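Local coordinates for PHO85 cyclin-10 (Saccharomyces cerevisiae, PDB 4KRD), which serves as the cyclin partner of the cyclin-dependent kinase PHO85, forming a holoenzyme that phosphorylates and negatively regulates glycogen synthase GSY2, at residues V36-A41 / A194-L199; S144-E149 / K171-L176; H153-F158 / I164-L169. All blocks are in the same frame, centred on the assembly; numbering follows the deposited sequence. Where two conformers were deposited one is given.

Interaction 1: residues V36-A41 / A194-L199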
ATOM      1  N   VAL B  36      -5.989  22.490   8.602  1.00 48.80           N
ATOM      2  CA  VAL B  36      -5.268  22.736   7.362  1.00 46.10           C
ATOM      3  C   VAL B  36      -4.286  23.901   7.511  1.00 52.39           C
ATOM      4  O   VAL B  36      -3.141  23.811   7.071  1.00 51.32           O
ATOM      5  CB  VAL B  36      -6.239  23.010   6.197  1.00 48.04           C
ATOM      6  CG1 VAL B  36      -5.521  23.685   5.045  1.00 50.45           C
ATOM      7  CG2 VAL B  36      -6.879  21.715   5.729  1.00 48.43           C
ATOM      8  N   ASP B  37      -4.720  24.991   8.137  1.00 51.41           N
ATOM      9  CA  ASP B  37      -3.843  26.151   8.304  1.00 43.77           C
ATOM     10  C   ASP B  37      -2.653  25.838   9.198  1.00 44.87           C
ATOM     11  O   ASP B  37      -1.534  26.280   8.928  1.00 46.14           O
ATOM     12  CB  ASP B  37      -4.614  27.359   8.840  1.00 54.96           C
ATOM     13  CG  ASP B  37      -5.529  27.974   7.797  1.00 66.45           C
ATOM     14  OD1 ASP B  37      -5.145  28.007   6.607  1.00 69.21           O
ATOM     15  OD2 ASP B  37      -6.634  28.426   8.167  1.00 75.62           O
ATOM     16  N   GLU B  38      -2.883  25.074  10.258  1.00 48.26           N
ATOM     17  CA  GLU B  38      -1.783  24.672  11.130  1.00 52.70           C
ATOM     18  C   GLU B  38      -0.866  23.654  10.433  1.00 46.54           C
ATOM     19  O   GLU B  38       0.364  23.772  10.495  1.00 45.10           O
ATOM     20  CB  GLU B  38      -2.298  24.126  12.468  1.00 54.72           C
ATOM     21  CG  GLU B  38      -1.177  23.792  13.446  1.00 58.54           C
ATOM     22  CD  GLU B  38      -1.681  23.359  14.810  1.00 63.63           C
ATOM     23  OE1 GLU B  38      -2.414  24.142  15.450  1.00 69.71           O
ATOM     24  OE2 GLU B  38      -1.331  22.243  15.251  1.00 65.00           O
ATOM     25  N   ALA B  39      -1.467  22.667   9.766  1.00 50.30           N
ATOM     26  CA  ALA B  39      -0.710  21.721   8.941  1.00 45.10           C
ATOM     27  C   ALA B  39       0.229  22.469   7.990  1.00 42.72           C
ATOM     28  O   ALA B  39       1.422  22.155   7.896  1.00 41.00           O
ATOM     29  CB  ALA B  39      -1.659  20.832   8.158  1.00 43.10           C
ATOM     30  N   LEU B  40      -0.318  23.467   7.296  1.00 44.27           N
ATOM     31  CA  LEU B  40       0.455  24.290   6.366  1.00 45.41           C
ATOM     32  C   LEU B  40       1.566  25.073   7.057  1.00 39.49           C
ATOM     33  O   LEU B  40       2.677  25.181   6.532  1.00 41.10           O
ATOM     34  CB  LEU B  40      -0.457  25.264   5.622  1.00 48.56           C
ATOM     35  CG  LEU B  40      -1.377  24.674   4.561  1.00 45.26           C
ATOM     36  CD1 LEU B  40      -2.217  25.771   3.947  1.00 46.67           C
ATOM     37  CD2 LEU B  40      -0.525  24.000   3.504  1.00 45.48           C
ATOM     38  N   ALA B  41       1.260  25.633   8.224  1.00 46.48           N
ATOM     39  CA  ALA B  41       2.247  26.378   9.002  1.00 46.19           C
ATOM     40  C   ALA B  41       3.384  25.486   9.516  1.00 44.40           C
ATOM     41  O   ALA B  41       4.549  25.871   9.476  1.00 42.59           O
ATOM     42  CB  ALA B  41       1.567  27.109  10.169  1.00 49.78           C
ATOM     43  N   ALA B 194       4.483  12.435  14.456  1.00 34.01           N
ATOM     44  CA  ALA B 194       5.888  12.832  14.425  1.00 39.37           C
ATOM     45  C   ALA B 194       6.122  14.150  13.696  1.00 37.36           C
ATOM     46  O   ALA B 194       7.019  14.909  14.073  1.00 38.91           O
ATOM     47  CB  ALA B 194       6.753  11.726  13.822  1.00 32.51           C
ATOM     48  N   SER B 195       5.328  14.433  12.664  1.00 34.36           N
ATOM     49  CA  SER B 195       5.530  15.661  11.901  1.00 37.75           C
ATOM     50  C   SER B 195       5.483  16.892  12.809  1.00 41.73           C
ATOM     51  O   SER B 195       6.281  17.818  12.649  1.00 38.12           O
ATOM     52  CB  SER B 195       4.527  15.799  10.744  1.00 36.92           C
ATOM     53  OG  SER B 195       3.220  16.057  11.213  1.00 38.01           O
ATOM     54  N   LYS B 196       4.554  16.890  13.759  1.00 41.72           N
ATOM     55  CA  LYS B 196       4.441  17.994  14.710  1.00 46.25           C
ATOM     56  C   LYS B 196       5.414  17.864  15.889  1.00 43.72           C
ATOM     57  O   LYS B 196       5.976  18.857  16.351  1.00 47.90           O
ATOM     58  CB  LYS B 196       3.002  18.140  15.218  1.00 48.03           C
ATOM     59  CG  LYS B 196       2.821  19.355  16.129  1.00 56.83           C
ATOM     60  CD  LYS B 196       1.388  19.489  16.646  1.00 62.04           C
ATOM     61  CE  LYS B 196       1.243  20.749  17.504  1.00 60.00           C
ATOM     62  NZ  LYS B 196      -0.160  20.997  17.934  1.00 66.47           N
ATOM     63  N   LEU B 197       5.618  16.649  16.378  1.00 36.36           N
ATOM     64  CA  LEU B 197       6.540  16.447  17.489  1.00 36.25           C
ATOM     65  C   LEU B 197       7.998  16.780  17.125  1.00 42.56           C
ATOM     66  O   LEU B 197       8.740  17.332  17.949  1.00 39.67           O
ATOM     67  CB  LEU B 197       6.410  15.028  18.060  1.00 38.43           C
ATOM     68  CG  LEU B 197       4.985  14.622  18.472  1.00 47.16           C
ATOM     69  CD1 LEU B 197       4.936  13.190  18.993  1.00 43.14           C
ATOM     70  CD2 LEU B 197       4.396  15.586  19.502  1.00 52.79           C
ATOM     71  N   LEU B 198       8.414  16.464  15.899  1.00 34.83           N
ATOM     72  CA  LEU B 198       9.778  16.802  15.466  1.00 37.20           C
ATOM     73  C   LEU B 198       9.972  18.311  15.302  1.00 37.38           C
ATOM     74  O   LEU B 198      11.054  18.840  15.551  1.00 36.07           O
ATOM     75  CB  LEU B 198      10.147  16.082  14.160  1.00 33.95           C
ATOM     76  CG  LEU B 198      10.230  14.554  14.237  1.00 38.98           C
ATOM     77  CD1 LEU B 198      10.212  13.927  12.845  1.00 31.73           C
ATOM     78  CD2 LEU B 198      11.464  14.111  15.021  1.00 35.92           C
ATOM     79  N   LEU B 199       8.924  18.988  14.852  1.00 37.64           N
ATOM     80  CA  LEU B 199       8.952  20.435  14.704  1.00 38.47           C
ATOM     81  C   LEU B 199       9.113  21.099  16.070  1.00 41.39           C
ATOM     82  O   LEU B 199       9.868  22.059  16.218  1.00 44.27           O
ATOM     83  CB  LEU B 199       7.656  20.911  14.056  1.00 38.32           C
ATOM     84  CG  LEU B 199       7.408  22.412  14.092  1.00 38.86           C
ATOM     85  CD1 LEU B 199       8.499  23.133  13.317  1.00 40.98           C
ATOM     86  CD2 LEU B 199       6.032  22.744  13.540  1.00 39.23           C
TER
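Glu38 and Lys196 meet through a single salt bridge that links helix 36-54, the first of the chain, to helix 189-203, the last. Lys196 NZ donates to Glu38 OE2 at 3.2 Å. It arrives on the syn side of that oxygen, 29° out of the carboxylate plane. The grip is one-sided, since Glu38 OE1 lies 4.6 Å from Lys196 NZ. Besides the ammonium group, the end of the lysine chain adds a looser approach, Lys196 CE standing 3.7 Å from Glu38 OE2. The whole lysine chain is stretched out, starting with CG opposite the backbone N (chi1 -175°), and this full length carries NZ across to the acid. The two side chains cross at about a right angle, so they touch near their ends and scarcely run alongside each other.

The tight packing lies next to this bridge. Leu199, one turn further along, is buried and presses on Asn42, Glu45, Thr46 and Leu49 of helix 36-54, while Leu40 and Ser195 rest on Tyr102 and Leu103 of helix 99-113. By contrast, Glu38 and Lys196 remain partly exposed on the outer side, where Lys196 also leans on Ile34. A methionine in place of Lys196 would probably leave the Glu38 carboxylate without its opposite charge here and the two helix surfaces without this tie. Being long, bound through one oxygen and partly open to solvent, the pair implies a modest electrostatic tie between the two helices, one that water probably weakens.

Interaction 2: residues S144-E149 / K171-L176; sequences STKLLE and KLEVSL
Lys146 and Glu173 face each other from two helices whose backbones stand well apart, with 9.9 Å between Lys146 CA and Glu173 CA. Residues 171-176 lie within helix 166-180, where Leu176 N bonds to Leu172 O at 3.1 Å. Residues 144-148 end helix 130-148 and Glu149 follows it: Glu149 N still reaches Thr145 O at 2.8 Å, but the backbone angles of Glu149 are no longer helical.

Two long side chains cover the distance. Lys146 NZ donates to Glu173 OE2 at 2.8 Å, a short salt bridge in which the nitrogen meets Glu173 OE2 on its syn side, 25° out of the carboxylate plane. Glu173 OE1 is 3.6 Å from Lys146 NZ, so one oxygen takes the bond. In both residues CG lies opposite the carbonyl carbon, chi1 being -74° for Lys146 and -65° for Glu173, and from there the extended chains converge, crossing at about a right angle.

Both residues are buried, and their polar ends have further partners. Arg142 NE also pairs with Glu173 OE2, so this oxygen is held by two cations, which would be expected to favour the ionised carboxylate. The strongest polar partner of Lys146 NZ is a backbone group of the neighbouring protein chain, and Glu173 OE1 binds the backbone of that chain too. The bridge thus probably helps to orient a lysine and a glutamate that both reach into the subunit interface. Such a buried Lys-Glu pair, carried by two helices of the cyclin box and hydrogen-bonding the partner's backbone, is consistent with the paired lysine and glutamate by which cyclins typically engage their cyclin-dependent kinase.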
ATOM      1  N   SER B 144       2.982  12.842  -1.334  1.00 26.33           N
ATOM      2  CA  SER B 144       2.071  12.686  -0.216  1.00 27.85           C
ATOM      3  C   SER B 144       0.659  12.299  -0.665  1.00 32.89           C
ATOM      4  O   SER B 144       0.064  11.362  -0.115  1.00 29.44           O
ATOM      5  CB  SER B 144       2.026  13.971   0.632  1.00 29.68           C
ATOM      6  OG  SER B 144       0.978  13.877   1.579  1.00 36.92           O
ATOM      7  N   THR B 145       0.120  13.010  -1.656  1.00 31.87           N
ATOM      8  CA  THR B 145      -1.221  12.700  -2.141  1.00 28.90           C
ATOM      9  C   THR B 145      -1.299  11.277  -2.710  1.00 32.43           C
ATOM     10  O   THR B 145      -2.304  10.595  -2.534  1.00 34.00           O
ATOM     11  CB  THR B 145      -1.742  13.703  -3.214  1.00 32.73           C
ATOM     12  OG1 THR B 145      -0.938  13.618  -4.398  1.00 27.85           O
ATOM     13  CG2 THR B 145      -1.760  15.138  -2.672  1.00 34.63           C
ATOM     14  N   LYS B 146      -0.230  10.832  -3.364  1.00 30.96           N
ATOM     15  CA  LYS B 146      -0.204   9.501  -3.974  1.00 30.80           C
ATOM     16  C   LYS B 146      -0.052   8.375  -2.939  1.00 33.59           C
ATOM     17  O   LYS B 146      -0.503   7.255  -3.165  1.00 36.38           O
ATOM     18  CB  LYS B 146       0.900   9.424  -5.036  1.00 30.91           C
ATOM     19  CG  LYS B 146       0.547  10.164  -6.309  1.00 35.22           C
ATOM     20  CD  LYS B 146       1.512   9.911  -7.453  1.00 30.30           C
ATOM     21  CE  LYS B 146       1.001  10.568  -8.738  1.00 35.40           C
ATOM     22  NZ  LYS B 146       1.909  10.368  -9.893  1.00 35.91           N
ATOM     23  N   LEU B 147       0.600   8.676  -1.817  1.00 32.36           N
ATOM     24  CA  LEU B 147       0.662   7.766  -0.673  1.00 34.99           C
ATOM     25  C   LEU B 147      -0.668   7.651   0.072  1.00 32.94           C
ATOM     26  O   LEU B 147      -0.908   6.672   0.784  1.00 36.45           O
ATOM     27  CB  LEU B 147       1.701   8.250   0.326  1.00 26.13           C
ATOM     28  CG  LEU B 147       3.176   8.101  -0.034  1.00 27.94           C
ATOM     29  CD1 LEU B 147       4.014   8.871   0.986  1.00 28.20           C
ATOM     30  CD2 LEU B 147       3.583   6.647  -0.051  1.00 29.01           C
ATOM     31  N   LEU B 148      -1.521   8.656  -0.079  1.00 29.97           N
ATOM     32  CA  LEU B 148      -2.701   8.805   0.783  1.00 35.80           C
ATOM     33  C   LEU B 148      -4.048   8.602   0.104  1.00 38.03           C
ATOM     34  O   LEU B 148      -4.955   7.991   0.670  1.00 40.24           O
ATOM     35  CB  LEU B 148      -2.717  10.207   1.395  1.00 33.49           C
ATOM     36  CG  LEU B 148      -1.844  10.446   2.616  1.00 35.50           C
ATOM     37  CD1 LEU B 148      -1.756  11.944   2.878  1.00 33.52           C
ATOM     38  CD2 LEU B 148      -2.419   9.711   3.813  1.00 38.60           C
ATOM     39  N   GLU B 149      -4.204   9.163  -1.084  1.00 37.97           N
ATOM     40  CA  GLU B 149      -5.534   9.233  -1.686  1.00 40.35           C
ATOM     41  C   GLU B 149      -5.724   8.240  -2.819  1.00 38.33           C
ATOM     42  O   GLU B 149      -4.824   8.033  -3.627  1.00 32.42           O
ATOM     43  CB  GLU B 149      -5.805  10.649  -2.185  1.00 41.53           C
ATOM     44  CG  GLU B 149      -5.781  11.713  -1.090  1.00 45.22           C
ATOM     45  CD  GLU B 149      -7.037  11.723  -0.237  1.00 52.95           C
ATOM     46  OE1 GLU B 149      -7.894  10.827  -0.405  1.00 54.38           O
ATOM     47  OE2 GLU B 149      -7.164  12.635   0.604  1.00 60.03           O
ATOM     48  N   LYS B 171       9.934  14.083 -12.874  1.00 34.41           N
ATOM     49  CA  LYS B 171      11.297  14.027 -12.443  1.00 31.00           C
ATOM     50  C   LYS B 171      11.435  14.309 -10.945  1.00 32.50           C
ATOM     51  O   LYS B 171      12.226  13.711 -10.273  1.00 33.10           O
ATOM     52  CB  LYS B 171      12.121  15.001 -13.258  1.00 20.00           C
ATOM     53  CG  LYS B 171      13.564  14.971 -12.954  1.00 20.00           C
ATOM     54  CD  LYS B 171      14.330  16.011 -13.704  1.00 20.00           C
ATOM     55  CE  LYS B 171      14.592  15.574 -15.109  1.00 20.00           C
ATOM     56  NZ  LYS B 171      14.691  16.706 -16.100  1.00 20.00           N
ATOM     57  N   LEU B 172      10.647  15.240 -10.451  1.00 32.34           N
ATOM     58  CA  LEU B 172      10.656  15.592  -9.038  1.00 37.10           C
ATOM     59  C   LEU B 172      10.027  14.518  -8.138  1.00 32.66           C
ATOM     60  O   LEU B 172      10.570  14.223  -7.075  1.00 29.76           O
ATOM     61  CB  LEU B 172       9.983  16.944  -8.820  1.00 35.98           C
ATOM     62  CG  LEU B 172      10.736  18.139  -9.431  1.00 33.32           C
ATOM     63  CD1 LEU B 172       9.984  19.417  -9.146  1.00 36.33           C
ATOM     64  CD2 LEU B 172      12.194  18.207  -8.921  1.00 35.24           C
ATOM     65  N   GLU B 173       8.895  13.946  -8.550  1.00 31.43           N
ATOM     66  CA  GLU B 173       8.311  12.811  -7.811  1.00 32.71           C
ATOM     67  C   GLU B 173       9.335  11.710  -7.588  1.00 31.45           C
ATOM     68  O   GLU B 173       9.478  11.199  -6.486  1.00 27.86           O
ATOM     69  CB  GLU B 173       7.149  12.169  -8.574  1.00 30.03           C
ATOM     70  CG  GLU B 173       5.932  13.021  -8.771  1.00 34.64           C
ATOM     71  CD  GLU B 173       4.871  12.296  -9.608  1.00 33.65           C
ATOM     72  OE1 GLU B 173       5.234  11.602 -10.575  1.00 35.45           O
ATOM     73  OE2 GLU B 173       3.678  12.438  -9.298  1.00 42.50           O
ATOM     74  N   VAL B 174      10.015  11.319  -8.661  1.00 32.10           N
ATOM     75  CA  VAL B 174      10.934  10.196  -8.601  1.00 31.54           C
ATOM     76  C   VAL B 174      12.192  10.548  -7.814  1.00 31.92           C
ATOM     77  O   VAL B 174      12.727   9.715  -7.106  1.00 29.23           O
ATOM     78  CB  VAL B 174      11.321   9.708 -10.009  1.00 35.30           C
ATOM     79  CG1 VAL B 174      12.402   8.643  -9.925  1.00 34.58           C
ATOM     80  CG2 VAL B 174      10.101   9.176 -10.739  1.00 33.41           C
ATOM     81  N   SER B 175      12.666  11.781  -7.952  1.00 28.19           N
ATOM     82  CA  SER B 175      13.843  12.209  -7.210  1.00 33.89           C
ATOM     83  C   SER B 175      13.608  12.119  -5.701  1.00 32.82           C
ATOM     84  O   SER B 175      14.464  11.636  -4.968  1.00 30.37           O
ATOM     85  CB  SER B 175      14.242  13.641  -7.595  1.00 35.78           C
ATOM     86  OG  SER B 175      14.609  13.710  -8.965  1.00 36.93           O
ATOM     87  N   LEU B 176      12.454  12.591  -5.236  1.00 25.32           N
ATOM     88  CA  LEU B 176      12.188  12.560  -3.802  1.00 24.86           C
ATOM     89  C   LEU B 176      12.010  11.102  -3.383  1.00 28.09           C
ATOM     90  O   LEU B 176      12.556  10.656  -2.383  1.00 26.16           O
ATOM     91  CB  LEU B 176      10.949  13.378  -3.450  1.00 27.48           C
ATOM     92  CG  LEU B 176      10.532  13.301  -1.985  1.00 28.56           C
ATOM     93  CD1 LEU B 176      11.703  13.759  -1.083  1.00 28.76           C
ATOM     94  CD2 LEU B 176       9.281  14.106  -1.729  1.00 30.97           C
TER

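Interaction 3: residues H153-F158 / I164-L169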
ATOM      1  N   HIS B 153      -5.346  14.503  -8.138  1.00 39.79           N
ATOM      2  CA  HIS B 153      -5.418  15.381  -9.293  1.00 43.36           C
ATOM      3  C   HIS B 153      -4.595  14.837 -10.446  1.00 42.92           C
ATOM      4  O   HIS B 153      -3.584  14.154 -10.244  1.00 37.41           O
ATOM      5  CB  HIS B 153      -4.945  16.787  -8.916  1.00 39.25           C
ATOM      6  CG  HIS B 153      -5.814  17.447  -7.896  1.00 43.86           C
ATOM      7  ND1 HIS B 153      -7.070  17.936  -8.196  1.00 51.91           N
ATOM      8  CD2 HIS B 153      -5.628  17.671  -6.575  1.00 38.93           C
ATOM      9  CE1 HIS B 153      -7.614  18.443  -7.104  1.00 46.43           C
ATOM     10  NE2 HIS B 153      -6.758  18.298  -6.107  1.00 52.00           N
ATOM     11  N   SER B 154      -5.027  15.146 -11.660  1.00 37.72           N
ATOM     12  CA  SER B 154      -4.315  14.701 -12.847  1.00 43.12           C
ATOM     13  C   SER B 154      -2.911  15.292 -12.869  1.00 40.07           C
ATOM     14  O   SER B 154      -2.660  16.351 -12.292  1.00 40.71           O
ATOM     15  CB  SER B 154      -5.070  15.118 -14.110  1.00 44.56           C
ATOM     16  OG  SER B 154      -5.156  16.530 -14.181  1.00 47.94           O
ATOM     17  N   HIS B 155      -2.002  14.603 -13.543  1.00 39.02           N
ATOM     18  CA  HIS B 155      -0.641  15.090 -13.683  1.00 37.13           C
ATOM     19  C   HIS B 155      -0.648  16.459 -14.363  1.00 45.38           C
ATOM     20  O   HIS B 155       0.162  17.330 -14.043  1.00 39.23           O
ATOM     21  CB  HIS B 155       0.179  14.094 -14.499  1.00 40.14           C
ATOM     22  CG  HIS B 155       1.646  14.148 -14.216  1.00 40.73           C
ATOM     23  ND1 HIS B 155       2.564  14.604 -15.134  1.00 41.00           N
ATOM     24  CD2 HIS B 155       2.351  13.809 -13.112  1.00 39.17           C
ATOM     25  CE1 HIS B 155       3.775  14.534 -14.614  1.00 41.41           C
ATOM     26  NE2 HIS B 155       3.673  14.053 -13.387  1.00 40.67           N
ATOM     27  N   GLU B 156      -1.572  16.638 -15.303  0.55 45.23           N
ATOM     28  CA  GLU B 156      -1.720  17.902 -16.014  0.55 45.24           C
ATOM     29  C   GLU B 156      -2.139  19.019 -15.062  0.55 41.95           C
ATOM     30  O   GLU B 156      -1.486  20.055 -14.983  0.55 43.35           O
ATOM     31  CB  GLU B 156      -2.753  17.752 -17.134  0.55 46.88           C
ATOM     32  CG  GLU B 156      -2.841  18.942 -18.075  0.55 47.27           C
ATOM     33  CD  GLU B 156      -3.657  18.628 -19.316  0.55 50.20           C
ATOM     34  OE1 GLU B 156      -4.552  17.764 -19.223  0.55 50.08           O
ATOM     35  OE2 GLU B 156      -3.402  19.236 -20.379  0.55 53.13           O
ATOM     36  N   TYR B 157      -3.232  18.799 -14.340  1.00 38.84           N
ATOM     37  CA  TYR B 157      -3.732  19.778 -13.389  1.00 38.58           C
ATOM     38  C   TYR B 157      -2.705  20.174 -12.320  1.00 42.48           C
ATOM     39  O   TYR B 157      -2.484  21.368 -12.068  1.00 40.52           O
ATOM     40  CB  TYR B 157      -5.003  19.274 -12.716  1.00 42.89           C
ATOM     41  CG  TYR B 157      -5.640  20.320 -11.840  1.00 47.84           C
ATOM     42  CD1 TYR B 157      -6.250  21.433 -12.403  1.00 52.23           C
ATOM     43  CD2 TYR B 157      -5.627  20.207 -10.455  1.00 42.09           C
ATOM     44  CE1 TYR B 157      -6.831  22.404 -11.615  1.00 54.06           C
ATOM     45  CE2 TYR B 157      -6.213  21.176  -9.656  1.00 46.24           C
ATOM     46  CZ  TYR B 157      -6.815  22.273 -10.247  1.00 53.18           C
ATOM     47  OH  TYR B 157      -7.400  23.255  -9.478  1.00 50.85           O
ATOM     48  N   PHE B 158      -2.084  19.185 -11.681  1.00 43.31           N
ATOM     49  CA  PHE B 158      -1.074  19.498 -10.654  1.00 41.58           C
ATOM     50  C   PHE B 158       0.119  20.298 -11.205  1.00 39.67           C
ATOM     51  O   PHE B 158       0.577  21.260 -10.583  1.00 45.70           O
ATOM     52  CB  PHE B 158      -0.595  18.238  -9.927  1.00 38.02           C
ATOM     53  CG  PHE B 158       0.100  18.527  -8.619  1.00 35.70           C
ATOM     54  CD1 PHE B 158      -0.634  18.743  -7.466  1.00 40.51           C
ATOM     55  CD2 PHE B 158       1.486  18.608  -8.550  1.00 39.62           C
ATOM     56  CE1 PHE B 158       0.005  19.031  -6.257  1.00 40.69           C
ATOM     57  CE2 PHE B 158       2.128  18.890  -7.347  1.00 35.96           C
ATOM     58  CZ  PHE B 158       1.387  19.108  -6.201  1.00 36.07           C
ATOM     59  N   ILE B 164       4.867  24.236 -13.451  1.00 45.54           N
ATOM     60  CA  ILE B 164       5.997  23.533 -14.038  1.00 39.78           C
ATOM     61  C   ILE B 164       5.510  22.638 -15.157  1.00 37.42           C
ATOM     62  O   ILE B 164       4.311  22.467 -15.336  1.00 44.23           O
ATOM     63  CB  ILE B 164       6.757  22.677 -12.997  1.00 41.50           C
ATOM     64  CG1 ILE B 164       5.857  21.564 -12.456  1.00 38.06           C
ATOM     65  CG2 ILE B 164       7.283  23.539 -11.865  1.00 38.15           C
ATOM     66  CD1 ILE B 164       6.559  20.664 -11.472  1.00 39.37           C
ATOM     67  N   SER B 165       6.440  22.064 -15.909  1.00 43.43           N
ATOM     68  CA  SER B 165       6.079  21.112 -16.951  1.00 42.78           C
ATOM     69  C   SER B 165       5.758  19.746 -16.349  1.00 44.77           C
ATOM     70  O   SER B 165       6.207  19.409 -15.250  1.00 41.35           O
ATOM     71  CB  SER B 165       7.215  20.965 -17.958  1.00 43.93           C
ATOM     72  OG  SER B 165       8.354  20.422 -17.331  1.00 45.24           O
ATOM     73  N   LYS B 166       4.987  18.952 -17.076  1.00 42.64           N
ATOM     74  CA  LYS B 166       4.645  17.624 -16.601  1.00 45.74           C
ATOM     75  C   LYS B 166       5.902  16.773 -16.505  1.00 40.88           C
ATOM     76  O   LYS B 166       6.029  15.931 -15.620  1.00 41.06           O
ATOM     77  CB  LYS B 166       3.608  16.989 -17.518  1.00 47.86           C
ATOM     78  CG  LYS B 166       2.265  17.708 -17.482  1.00 49.13           C
ATOM     79  CD  LYS B 166       1.234  16.995 -18.323  1.00 47.66           C
ATOM     80  CE  LYS B 166       1.661  16.971 -19.776  1.00 52.57           C
ATOM     81  NZ  LYS B 166       1.725  18.344 -20.351  1.00 54.71           N
ATOM     82  N   ARG B 167       6.844  17.017 -17.405  1.00 45.01           N
ATOM     83  CA  ARG B 167       8.096  16.271 -17.415  1.00 43.36           C
ATOM     84  C   ARG B 167       8.901  16.544 -16.144  1.00 39.93           C
ATOM     85  O   ARG B 167       9.431  15.623 -15.524  1.00 37.91           O
ATOM     86  CB  ARG B 167       8.897  16.596 -18.678  1.00 48.42           C
ATOM     87  CG  ARG B 167      10.398  16.341 -18.586  1.00 50.89           C
ATOM     88  CD  ARG B 167      11.041  16.342 -19.980  1.00 62.76           C
ATOM     89  NE  ARG B 167      10.662  15.171 -20.780  1.00 69.69           N
ATOM     90  CZ  ARG B 167       9.622  15.112 -21.615  1.00 70.90           C
ATOM     91  NH1 ARG B 167       8.824  16.163 -21.783  1.00 68.16           N
ATOM     92  NH2 ARG B 167       9.376  13.992 -22.292  1.00 67.21           N
ATOM     93  N   LEU B 168       8.976  17.808 -15.746  1.00 39.52           N
ATOM     94  CA  LEU B 168       9.650  18.166 -14.501  1.00 36.80           C
ATOM     95  C   LEU B 168       8.959  17.546 -13.277  1.00 34.41           C
ATOM     96  O   LEU B 168       9.622  17.020 -12.388  1.00 35.88           O
ATOM     97  CB  LEU B 168       9.745  19.690 -14.344  1.00 39.58           C
ATOM     98  CG  LEU B 168      10.428  20.180 -13.062  1.00 40.61           C
ATOM     99  CD1 LEU B 168      11.843  19.644 -12.942  1.00 40.29           C
ATOM    100  CD2 LEU B 168      10.421  21.697 -12.978  1.00 45.35           C
ATOM    101  N   LEU B 169       7.634  17.613 -13.240  1.00 34.56           N
ATOM    102  CA  LEU B 169       6.863  17.046 -12.134  1.00 35.85           C
ATOM    103  C   LEU B 169       7.198  15.569 -11.922  1.00 35.27           C
ATOM    104  O   LEU B 169       7.432  15.124 -10.800  1.00 31.39           O
ATOM    105  CB  LEU B 169       5.359  17.222 -12.359  1.00 35.83           C
ATOM    106  CG  LEU B 169       4.440  16.681 -11.254  1.00 33.36           C
ATOM    107  CD1 LEU B 169       4.841  17.186  -9.869  1.00 30.01           C
ATOM    108  CD2 LEU B 169       2.986  16.995 -11.529  1.00 35.38           C
TER
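Leu169 lays its CD2 methyl over one face of the His155 imidazole, a CH-pi contact in which Leu169 CD2 is 3.8 Å from the centroid of the His155 ring and 24° off its normal. The pair joins two successive helices of the cyclin box, 155-162 and 166-180, which a short turn connects. Their starts lie side by side, with Glu156 CA and Lys166 CA 6.4 Å apart, and the buried surface is mostly made by His155, Leu169 and Lys166.

The methyl sits toward the rim of the imidazole, with Leu169 CD2 3.5 Å from His155 NE2. With CG opposite the backbone N (chi1 -154°), the ring swings across to helix 166-180. At the other nitrogen, the aliphatic root of Lys166 flanks the ring, Lys166 CB lying 3.5 Å from His155 ND1. Lys166 CD passes over the backbone of Glu156, 3.9 Å from Glu156 CA, and the chain bends only beyond it, at its last two torsions. His155 also contacts the backbone of the neighbouring protein chain, to which its ND1 makes a weak hydrogen bond. On the inner side Phe158 leans on Val141 and Arg142 of helix 130-148, and its ring turns an edge to the same leucine, which thus meets one aromatic ring by its face and another by its edge.

Each helix opens with a serine N-cap. Tyr157 N donates to Ser154 OG in the first and Leu168 N to Ser165 OG in the second, both with an N-H...O angle of 159°. Against the Phe158 edge, the closest approach is Leu169 CD2 to Phe158 CD2, at 3.7 Å.

Overall arrangement
Interaction 1 is a surface contact between the two end helices, whereas interactions 2 and 3 are buried and share helix 166-180. They also nest along the chain: 153-158/164-169 falls inside the loop closed by 144-149/171-176, and both fall inside that closed by interaction 1. Interactions 2 and 3 meet where Glu173 OE1 comes within 4.0 Å of His155 NE2, and residues of both touch the partner protein; interaction 1, with its centre about 19 Å from that of interaction 2, touches no other chain. A lone salt bridge serves in interactions 1 and 2, solvent-facing in the former and reinforced by further partners in the latter, while interaction 3 relies on aromatic and aliphatic packing.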